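Local coordinates for protein tannase (Lactobacillus plantarum, PDB 3WA7) that catalyses hydrolysis of the galloyl ester bonds of tannins on an alpha/beta-hydrolase fold, at residues Asp196-Ser201 with Asp465-Leu470; Leu282-Asn285 with Ser291-Asp294; Glu357-Leu360 with Ala366-Lys369. One frame throughout, in Å; residues are numbered along the deposited sequence.

How the interactions relate
Read from the N terminus, the chain first enters interaction 1 at 196-201, where strand 199-203 of the central mixed sheet begins, and closes that contact, with 263 residues in between, at 465-470, at the end of helix 457-468 and just past it. The other two contacts are short loops inside this long one. Interaction 2 ties the loop after helix 252-271 to the start of helix 291-309; interaction 3 follows it in series and ties helix 356-360 to the loop ahead of helix 373-377. None cross, and their centres lie 32 to 35 Å apart. Thus one contact joins sheet to C-terminal helix, while the other two each join a helix to a nearby loop.

Interaction 1 (Asp196-Ser201 with Asp465-Leu470); sequences DIFAVS and DGLCQL
Phe198 and Leu467 meet with the aromatic ring turned edge-on: Leu467 CB lies near the ring plane, 4.0 Å from Phe198 CE2, and the two side chains pass at a slant. The ring reaches the helix because CG of Phe198 stands anti to the backbone N (chi1 179°), which extends the benzyl group toward the last turn of helix 457-468. Cys468 approaches the same corner. Its SG is 3.9 Å from Phe198 CE2. Seen from the ring centroid the sulfur stands 57° off the normal, an oblique sulfur-aromatic contact. Beside this pair, Leu467 sends its CD1 branch to the methyl of Ala199, the CD1-CB distance being 4.0 Å. No hydrogen bond spans the segments, and the attraction is dispersive. Were Phe198 an alanine, Leu467 CB and Cys468 SG would probably lose their aromatic neighbour and a gap would open at the helix end. Arg156, in a cation-pi contact, and His410 also meet the Phe198 ring, while Asp465 forms a salt bridge with Arg104. Ala199 bonds through its backbone to strand 157-160, and Val200 to strand 410-414, so the small contact is a worked example of how an alpha/beta-hydrolase packs its C-terminal helix against the start of a central parallel strand.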
ATOM      1  N   ASP A 196     -16.471   0.837  -5.988  1.00  7.90           N
ATOM      2  CA  ASP A 196     -15.457   0.645  -7.015  1.00  8.44           C
ATOM      3  C   ASP A 196     -14.883   2.038  -7.262  1.00  9.04           C
ATOM      4  O   ASP A 196     -15.594   3.037  -7.130  1.00 10.00           O
ATOM      5  CB  ASP A 196     -16.078   0.078  -8.301  1.00  9.82           C
ATOM      6  CG  ASP A 196     -17.143   0.983  -8.889  1.00 11.26           C
ATOM      7  OD1 ASP A 196     -16.883   1.612  -9.937  1.00 13.09           O
ATOM      8  OD2 ASP A 196     -18.242   1.065  -8.301  1.00  9.23           O
ATOM      9  N   ILE A 197     -13.601   2.114  -7.596  1.00  7.21           N
ATOM     10  CA  ILE A 197     -12.970   3.407  -7.822  1.00  6.26           C
ATOM     11  C   ILE A 197     -12.368   3.548  -9.214  1.00  6.21           C
ATOM     12  O   ILE A 197     -12.325   2.592  -9.989  1.00  6.00           O
ATOM     13  CB  ILE A 197     -11.885   3.681  -6.761  1.00  5.59           C
ATOM     14  CG1 ILE A 197     -10.804   2.598  -6.823  1.00  6.12           C
ATOM     15  CG2 ILE A 197     -12.529   3.735  -5.372  1.00  5.93           C
ATOM     16  CD1 ILE A 197      -9.672   2.799  -5.829  1.00  5.46           C
ATOM     17  N   PHE A 198     -11.896   4.752  -9.512  1.00  5.74           N
ATOM     18  CA  PHE A 198     -11.320   5.079 -10.813  1.00  6.17           C
ATOM     19  C   PHE A 198      -9.858   4.675 -11.008  1.00  6.15           C
ATOM     20  O   PHE A 198      -9.499   4.109 -12.041  1.00  7.57           O
ATOM     21  CB  PHE A 198     -11.465   6.585 -11.054  1.00  6.00           C
ATOM     22  CG  PHE A 198     -10.887   7.054 -12.362  1.00  6.74           C
ATOM     23  CD1 PHE A 198     -11.481   6.700 -13.568  1.00  8.70           C
ATOM     24  CD2 PHE A 198      -9.766   7.879 -12.382  1.00  7.89           C
ATOM     25  CE1 PHE A 198     -10.966   7.165 -14.782  1.00  8.04           C
ATOM     26  CE2 PHE A 198      -9.242   8.350 -13.591  1.00 10.49           C
ATOM     27  CZ  PHE A 198      -9.845   7.992 -14.792  1.00  9.19           C
ATOM     28  N   ALA A 199      -9.016   4.970 -10.028  1.00  5.85           N
ATOM     29  CA  ALA A 199      -7.601   4.644 -10.155  1.00  5.87           C
ATOM     30  C   ALA A 199      -6.947   4.355  -8.819  1.00  7.15           C
ATOM     31  O   ALA A 199      -7.435   4.772  -7.765  1.00  4.48           O
ATOM     32  CB  ALA A 199      -6.871   5.785 -10.857  1.00  5.73           C
ATOM     33  N   VAL A 200      -5.826   3.647  -8.882  1.00  5.73           N
ATOM     34  CA  VAL A 200      -5.081   3.264  -7.696  1.00  5.67           C
ATOM     35  C   VAL A 200      -3.642   3.765  -7.708  1.00  6.86           C
ATOM     36  O   VAL A 200      -2.925   3.589  -8.693  1.00  7.74           O
ATOM     37  CB  VAL A 200      -5.007   1.718  -7.557  1.00  5.14           C
ATOM     38  CG1 VAL A 200      -4.031   1.330  -6.444  1.00  6.33           C
ATOM     39  CG2 VAL A 200      -6.380   1.150  -7.269  1.00  5.77           C
ATOM     40  N   SER A 201      -3.237   4.394  -6.610  1.00  5.61           N
ATOM     41  CA  SER A 201      -1.863   4.835  -6.437  1.00  6.54           C
ATOM     42  C   SER A 201      -1.403   4.088  -5.191  1.00  6.12           C
ATOM     43  O   SER A 201      -2.066   4.133  -4.148  1.00  6.35           O
ATOM     44  CB  SER A 201      -1.763   6.339  -6.195  1.00  7.20           C
ATOM     45  OG  SER A 201      -0.426   6.672  -5.858  1.00  7.68           O
ATOM     46  N   ASP A 465      -3.415  13.736 -13.806  1.00 10.69           N
ATOM     47  CA  ASP A 465      -3.933  14.677 -14.795  1.00 11.61           C
ATOM     48  C   ASP A 465      -4.015  14.037 -16.178  1.00 12.57           C
ATOM     49  O   ASP A 465      -4.913  14.344 -16.960  1.00 13.14           O
ATOM     50  CB  ASP A 465      -3.060  15.935 -14.856  1.00 11.49           C
ATOM     51  CG  ASP A 465      -3.147  16.765 -13.588  1.00 12.16           C
ATOM     52  OD1 ASP A 465      -4.053  16.509 -12.768  1.00 12.36           O
ATOM     53  OD2 ASP A 465      -2.318  17.680 -13.417  1.00 11.84           O
ATOM     54  N   GLY A 466      -3.075  13.146 -16.474  1.00 12.17           N
ATOM     55  CA  GLY A 466      -3.085  12.472 -17.760  1.00 13.11           C
ATOM     56  C   GLY A 466      -4.331  11.614 -17.905  1.00 14.37           C
ATOM     57  O   GLY A 466      -4.943  11.565 -18.973  1.00 15.20           O
ATOM     58  N   LEU A 467      -4.712  10.942 -16.823  1.00 14.06           N
ATOM     59  CA  LEU A 467      -5.894  10.081 -16.818  1.00 14.52           C
ATOM     60  C   LEU A 467      -7.202  10.864 -16.881  1.00 16.24           C
ATOM     61  O   LEU A 467      -8.147  10.468 -17.563  1.00 15.53           O
ATOM     62  CB  LEU A 467      -5.923   9.223 -15.548  1.00 13.96           C
ATOM     63  CG  LEU A 467      -4.863   8.150 -15.297  1.00 14.54           C
ATOM     64  CD1 LEU A 467      -5.063   7.566 -13.906  1.00 14.81           C
ATOM     65  CD2 LEU A 467      -4.969   7.058 -16.346  1.00 14.77           C
ATOM     66  N   CYS A 468      -7.251  11.977 -16.161  1.00 16.62           N
ATOM     67  CA  CYS A 468      -8.461  12.782 -16.088  1.00 18.94           C
ATOM     68  C   CYS A 468      -8.633  13.857 -17.154  1.00 22.23           C
ATOM     69  O   CYS A 468      -9.756  14.122 -17.585  1.00 23.32           O
ATOM     70  CB  CYS A 468      -8.557  13.411 -14.694  1.00 16.55           C
ATOM     71  SG  CYS A 468      -8.556  12.187 -13.353  1.00 16.85           S
ATOM     72  N   GLN A 469      -7.536  14.471 -17.585  1.00 24.79           N
ATOM     73  CA  GLN A 469      -7.610  15.533 -18.586  1.00 29.05           C
ATOM     74  C   GLN A 469      -6.971  15.182 -19.924  1.00 32.12           C
ATOM     75  O   GLN A 469      -7.667  15.011 -20.925  1.00 32.88           O
ATOM     76  CB  GLN A 469      -6.944  16.801 -18.055  1.00 28.04           C
ATOM     77  CG  GLN A 469      -7.431  17.250 -16.697  1.00 27.83           C
ATOM     78  CD  GLN A 469      -6.738  18.513 -16.234  1.00 27.86           C
ATOM     79  OE1 GLN A 469      -5.509  18.581 -16.194  1.00 28.58           O
ATOM     80  NE2 GLN A 469      -7.522  19.521 -15.878  1.00 26.89           N
ATOM     81  N   LEU A 470      -5.641  15.109 -19.928  1.00 35.64           N
ATOM     82  CA  LEU A 470      -4.862  14.804 -21.127  1.00 37.87           C
ATOM     83  C   LEU A 470      -5.619  13.905 -22.097  1.00 38.93           C
ATOM     84  O   LEU A 470      -6.069  12.820 -21.672  1.00 39.52           O
ATOM     85  CB  LEU A 470      -3.531  14.152 -20.731  1.00 39.00           C
ATOM     86  CG  LEU A 470      -2.435  13.991 -21.794  1.00 40.29           C
ATOM     87  CD1 LEU A 470      -1.125  13.638 -21.111  1.00 40.54           C
ATOM     88  CD2 LEU A 470      -2.818  12.919 -22.805  1.00 40.61           C
TER

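Interaction 2 (Leu282-Asn285 with Ser291-Asp294); sequences LTLN and SFRD. With SO4 (sulfate ion), chain B.
Thr283 is linked to Ser291 and Phe292, at the start of the helix, by two direct hydrogen bonds. The amide of Thr283 gives its N-H to Ser291 OG at 2.9 Å, nearly straight at 170°. In return the carbonyl of Thr283 accepts from Phe292 N, with O and N 3.0 Å apart and the donor tilted 19° from the carbonyl plane. Ser291 can serve the first bond because its OG sits between backbone N and carbonyl carbon (chi1 51°), turned toward the loop.

Water forms a second group. One molecule bridges Thr283 OG1 and Ser291 N, accepting from the latter at 2.9 Å from N to the water oxygen; another is hydrogen-bonded to Ser291 OG and only weakly to Thr283 OG1.

Apolar contacts make the third. Leu284 crosses Phe292 at a slant, its CD2 branch 3.8 Å from Phe292 CB and its CD1 obliquely placed near the ring. CD2 also lies by the backbone and CB of Arg293. Leu282 CD1 comes to the ring edge of Phe292, a looser approach. Helices 252-271 and 425-436 supply further neighbours for Phe292.

Charge is the last kind. Arg293, extended from CG to NE, presents its guanidinium edge to a sulfate: NE binds O3 at 2.7 Å, and NH2 binds O2 at 2.9 Å, a two-pronged grip with the sulfur in plane. Arg297 and the backbone N-H groups of Leu332 and Ser333 complete this anion site, whose occupant probably came from the crystallisation liquor.

The whole is a loop docked on the first turn of helix 291-309, where the amides of Ser291 and Phe292 find acceptors in water and in Thr283 O, in keeping with a helix N terminus, whose first amides have no partner within the helix.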
ATOM      1  N   LEU A 282       6.629 -16.755 -17.510  1.00 10.18           N
ATOM      2  CA  LEU A 282       7.810 -16.460 -16.701  1.00  8.23           C
ATOM      3  C   LEU A 282       7.938 -17.534 -15.632  1.00  8.27           C
ATOM      4  O   LEU A 282       6.945 -17.918 -15.008  1.00  8.54           O
ATOM      5  CB  LEU A 282       7.679 -15.086 -16.038  1.00  7.70           C
ATOM      6  CG  LEU A 282       7.642 -13.892 -16.994  1.00  8.39           C
ATOM      7  CD1 LEU A 282       7.450 -12.610 -16.197  1.00  9.84           C
ATOM      8  CD2 LEU A 282       8.937 -13.834 -17.793  1.00  8.42           C
ATOM      9  N   THR A 283       9.159 -18.013 -15.409  1.00  8.02           N
ATOM     10  CA  THR A 283       9.374 -19.072 -14.428  1.00  7.37           C
ATOM     11  C   THR A 283      10.672 -18.957 -13.640  1.00  7.94           C
ATOM     12  O   THR A 283      11.508 -18.081 -13.885  1.00  5.44           O
ATOM     13  CB  THR A 283       9.398 -20.462 -15.111  1.00  9.58           C
ATOM     14  OG1 THR A 283      10.482 -20.504 -16.045  1.00 10.12           O
ATOM     15  CG2 THR A 283       8.093 -20.738 -15.849  1.00  9.50           C
ATOM     16  N   LEU A 284      10.816 -19.864 -12.682  1.00  7.14           N
ATOM     17  CA  LEU A 284      12.004 -19.966 -11.849  1.00  8.62           C
ATOM     18  C   LEU A 284      12.299 -21.452 -11.742  1.00 10.65           C
ATOM     19  O   LEU A 284      11.375 -22.265 -11.679  1.00 10.51           O
ATOM     20  CB  LEU A 284      11.751 -19.411 -10.447  1.00  7.99           C
ATOM     21  CG  LEU A 284      11.645 -17.894 -10.291  1.00  7.95           C
ATOM     22  CD1 LEU A 284      11.318 -17.558  -8.838  1.00  9.64           C
ATOM     23  CD2 LEU A 284      12.953 -17.238 -10.718  1.00  5.54           C
ATOM     24  N   ASN A 285      13.573 -21.821 -11.737  1.00 11.59           N
ATOM     25  CA  ASN A 285      13.895 -23.233 -11.611  1.00 14.46           C
ATOM     26  C   ASN A 285      14.052 -23.560 -10.137  1.00 16.40           C
ATOM     27  O   ASN A 285      13.817 -22.713  -9.273  1.00 15.06           O
ATOM     28  CB  ASN A 285      15.176 -23.596 -12.373  1.00 13.92           C
ATOM     29  CG  ASN A 285      16.406 -22.901 -11.827  1.00 14.20           C
ATOM     30  OD1 ASN A 285      16.440 -22.482 -10.669  1.00 12.94           O
ATOM     31  ND2 ASN A 285      17.437 -22.797 -12.658  1.00 15.44           N
ATOM     32  N   SER A 291      13.854 -17.013 -16.004  1.00  6.46           N
ATOM     33  CA  SER A 291      13.306 -15.836 -16.658  1.00  6.88           C
ATOM     34  C   SER A 291      12.728 -14.804 -15.697  1.00  8.26           C
ATOM     35  O   SER A 291      12.873 -13.601 -15.924  1.00  9.53           O
ATOM     36  CB  SER A 291      12.256 -16.249 -17.693  1.00  8.29           C
ATOM     37  OG  SER A 291      11.289 -17.118 -17.139  1.00  7.64           O
ATOM     38  N   PHE A 292      12.086 -15.249 -14.620  1.00  6.73           N
ATOM     39  CA  PHE A 292      11.531 -14.287 -13.674  1.00  6.19           C
ATOM     40  C   PHE A 292      12.649 -13.557 -12.938  1.00  4.54           C
ATOM     41  O   PHE A 292      12.553 -12.355 -12.691  1.00  5.41           O
ATOM     42  CB  PHE A 292      10.621 -14.957 -12.645  1.00  6.02           C
ATOM     43  CG  PHE A 292       9.973 -13.979 -11.705  1.00  6.74           C
ATOM     44  CD1 PHE A 292       8.926 -13.165 -12.138  1.00  3.71           C
ATOM     45  CD2 PHE A 292      10.442 -13.829 -10.406  1.00  5.50           C
ATOM     46  CE1 PHE A 292       8.361 -12.215 -11.288  1.00  4.54           C
ATOM     47  CE2 PHE A 292       9.882 -12.881  -9.548  1.00  7.08           C
ATOM     48  CZ  PHE A 292       8.843 -12.074  -9.988  1.00  5.00           C
ATOM     49  N   ARG A 293      13.704 -14.279 -12.575  1.00  4.23           N
ATOM     50  CA  ARG A 293      14.821 -13.647 -11.881  1.00  4.78           C
ATOM     51  C   ARG A 293      15.425 -12.576 -12.792  1.00  5.73           C
ATOM     52  O   ARG A 293      15.821 -11.501 -12.329  1.00  6.96           O
ATOM     53  CB  ARG A 293      15.891 -14.677 -11.523  1.00  5.84           C
ATOM     54  CG  ARG A 293      17.047 -14.086 -10.724  1.00  8.01           C
ATOM     55  CD  ARG A 293      18.133 -15.113 -10.454  1.00 11.00           C
ATOM     56  NE  ARG A 293      19.206 -14.583  -9.611  1.00 10.87           N
ATOM     57  CZ  ARG A 293      19.180 -14.556  -8.282  1.00 12.08           C
ATOM     58  NH1 ARG A 293      18.132 -15.036  -7.625  1.00 14.18           N
ATOM     59  NH2 ARG A 293      20.205 -14.049  -7.607  1.00 12.91           N
ATOM     60  N   ASP A 294      15.492 -12.878 -14.087  1.00  6.12           N
ATOM     61  CA  ASP A 294      16.029 -11.939 -15.071  1.00  7.72           C
ATOM     62  C   ASP A 294      15.271 -10.614 -15.008  1.00  7.38           C
ATOM     63  O   ASP A 294      15.864  -9.542 -15.137  1.00  7.39           O
ATOM     64  CB  ASP A 294      15.897 -12.505 -16.493  1.00 10.37           C
ATOM     65  CG  ASP A 294      16.945 -13.559 -16.821  1.00 13.57           C
ATOM     66  OD1 ASP A 294      17.749 -13.934 -15.941  1.00 12.89           O
ATOM     67  OD2 ASP A 294      16.958 -14.016 -17.985  1.00 16.26           O
TER
HETATM   68  S   SO4 B 501      22.645 -13.196 -10.428  1.00 13.36           S
HETATM   69  O1  SO4 B 501      22.642 -11.861 -11.054  1.00 14.72           O
HETATM   70  O2  SO4 B 501      22.562 -13.077  -8.964  1.00 11.17           O
HETATM   71  O3  SO4 B 501      21.497 -13.976 -10.925  1.00 14.36           O
HETATM   72  O4  SO4 B 501      23.896 -13.896 -10.785  1.00 17.84           O
HETATM   73  O   HOH W   1      13.200 -19.818 -16.350  1.00 11.13           O
HETATM   74  O   HOH W   2      10.379 -18.736 -19.062  1.00 20.70           O

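Interaction 3 (Glu357-Leu360 with Ala366-Lys369); sequences ENNL and AKAK
A short helix and the loop that returns beside it make up this contact: helix 356-360 is flanked by 366-369, on the way to helix 373-377. Asn358 meets the loop with both backbone and side chain. Its carbonyl O accepts from Lys369 N at 3.0 Å, the donor standing 36° out of the carbonyl plane, and its ND2 donates to Lys369 O, also at 3.0 Å and close to straight. The carbonyl oxygen of Lys369 lies almost in the Asn358 amide plane, although the amide nitrogen sits above the plane of that carbonyl. Next to these bonds Ala368 packs on Asn358, its CA 3.2 Å from Asn358 O in a CA-H...O contact and its methyl beside Asn358 CB. Asn359 supplies a third bond. A chi1 of -171° lays its amide back beside its own carbonyl carbon, and ND2 reaches Lys367 O at 2.8 Å, more bent at 142°. Each amide also has an outside partner: Asn358 ND2 bonds Asp349, and Asn359 OD1 accepts from Arg116. Lys369 turns its charged end to Asp363 in a salt bridge. The chemistry therefore implies that two asparagine amides, used through N-H groups, satisfy backbone carbonyls of the loop and, together with the Lys369 N bond, probably hold its path, while their second partners are likely to limit how the amides can rotate.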
ATOM      1  N   GLU A 357       1.665  -8.579  10.819  1.00  5.76           N
ATOM      2  CA  GLU A 357       0.728  -9.362  10.030  1.00  4.41           C
ATOM      3  C   GLU A 357       0.051 -10.450  10.869  1.00  5.57           C
ATOM      4  O   GLU A 357      -1.116 -10.768  10.645  1.00  5.74           O
ATOM      5  CB  GLU A 357       1.434  -9.986   8.820  1.00  5.26           C
ATOM      6  CG  GLU A 357       1.903  -8.981   7.761  1.00  7.66           C
ATOM      7  CD  GLU A 357       3.146  -8.210   8.173  1.00  8.24           C
ATOM      8  OE1 GLU A 357       3.958  -8.751   8.949  1.00  7.60           O
ATOM      9  OE2 GLU A 357       3.325  -7.066   7.703  1.00 11.19           O
ATOM     10  N   ASN A 358       0.772 -11.026  11.829  1.00  5.08           N
ATOM     11  CA  ASN A 358       0.176 -12.055  12.687  1.00  5.76           C
ATOM     12  C   ASN A 358      -0.996 -11.431  13.454  1.00  6.26           C
ATOM     13  O   ASN A 358      -2.067 -12.029  13.582  1.00  6.57           O
ATOM     14  CB  ASN A 358       1.204 -12.602  13.690  1.00  5.74           C
ATOM     15  CG  ASN A 358       2.217 -13.544  13.050  1.00  6.79           C
ATOM     16  OD1 ASN A 358       3.426 -13.342  13.164  1.00  6.61           O
ATOM     17  ND2 ASN A 358       1.725 -14.582  12.384  1.00  6.37           N
ATOM     18  N   ASN A 359      -0.773 -10.218  13.956  1.00  6.68           N
ATOM     19  CA  ASN A 359      -1.769  -9.469  14.723  1.00  7.80           C
ATOM     20  C   ASN A 359      -2.931  -9.052  13.818  1.00  7.12           C
ATOM     21  O   ASN A 359      -4.083  -9.033  14.246  1.00  6.93           O
ATOM     22  CB  ASN A 359      -1.096  -8.239  15.342  1.00  6.48           C
ATOM     23  CG  ASN A 359      -1.979  -7.504  16.335  1.00  8.21           C
ATOM     24  OD1 ASN A 359      -1.791  -6.308  16.557  1.00  7.38           O
ATOM     25  ND2 ASN A 359      -2.922  -8.213  16.955  1.00  8.09           N
ATOM     26  N   LEU A 360      -2.622  -8.710  12.569  1.00  6.30           N
ATOM     27  CA  LEU A 360      -3.654  -8.328  11.605  1.00  5.24           C
ATOM     28  C   LEU A 360      -4.642  -9.477  11.424  1.00  5.27           C
ATOM     29  O   LEU A 360      -5.853  -9.262  11.336  1.00  5.19           O
ATOM     30  CB  LEU A 360      -3.026  -8.005  10.239  1.00  4.41           C
ATOM     31  CG  LEU A 360      -3.999  -7.953   9.054  1.00  3.43           C
ATOM     32  CD1 LEU A 360      -4.929  -6.746   9.201  1.00  4.52           C
ATOM     33  CD2 LEU A 360      -3.211  -7.875   7.743  1.00  3.88           C
ATOM     34  N   ALA A 366      -8.603 -14.765  19.090  1.00 14.89           N
ATOM     35  CA  ALA A 366      -7.148 -14.779  19.185  1.00 13.67           C
ATOM     36  C   ALA A 366      -6.513 -13.448  18.826  1.00 12.20           C
ATOM     37  O   ALA A 366      -6.884 -12.816  17.837  1.00 12.48           O
ATOM     38  CB  ALA A 366      -6.582 -15.880  18.291  1.00 13.19           C
ATOM     39  N   LYS A 367      -5.546 -13.028  19.632  1.00 10.94           N
ATOM     40  CA  LYS A 367      -4.859 -11.769  19.382  1.00 11.38           C
ATOM     41  C   LYS A 367      -4.106 -11.835  18.055  1.00 10.28           C
ATOM     42  O   LYS A 367      -3.960 -10.830  17.365  1.00  7.58           O
ATOM     43  CB  LYS A 367      -3.872 -11.461  20.509  1.00 14.16           C
ATOM     44  CG  LYS A 367      -3.101 -10.165  20.295  1.00 19.01           C
ATOM     45  CD  LYS A 367      -2.119  -9.894  21.421  1.00 23.43           C
ATOM     46  CE  LYS A 367      -1.379  -8.587  21.189  1.00 26.20           C
ATOM     47  NZ  LYS A 367      -0.419  -8.290  22.291  1.00 29.45           N
ATOM     48  N   ALA A 368      -3.627 -13.022  17.703  1.00  8.49           N
ATOM     49  CA  ALA A 368      -2.890 -13.188  16.456  1.00  9.81           C
ATOM     50  C   ALA A 368      -3.055 -14.597  15.915  1.00  9.37           C
ATOM     51  O   ALA A 368      -3.407 -15.513  16.652  1.00  9.86           O
ATOM     52  CB  ALA A 368      -1.412 -12.886  16.682  1.00  8.19           C
ATOM     53  N   LYS A 369      -2.806 -14.760  14.618  1.00  8.16           N
ATOM     54  CA  LYS A 369      -2.915 -16.065  13.972  1.00  7.80           C
ATOM     55  C   LYS A 369      -1.863 -16.218  12.884  1.00  7.89           C
ATOM     56  O   LYS A 369      -1.243 -15.244  12.454  1.00  6.99           O
ATOM     57  CB  LYS A 369      -4.286 -16.238  13.305  1.00  8.12           C
ATOM     58  CG  LYS A 369      -5.491 -16.334  14.225  1.00  8.71           C
ATOM     59  CD  LYS A 369      -6.732 -16.680  13.407  1.00  9.11           C
ATOM     60  CE  LYS A 369      -7.997 -16.716  14.254  1.00 12.11           C
ATOM     61  NZ  LYS A 369      -9.199 -17.063  13.431  1.00 12.27           N
TER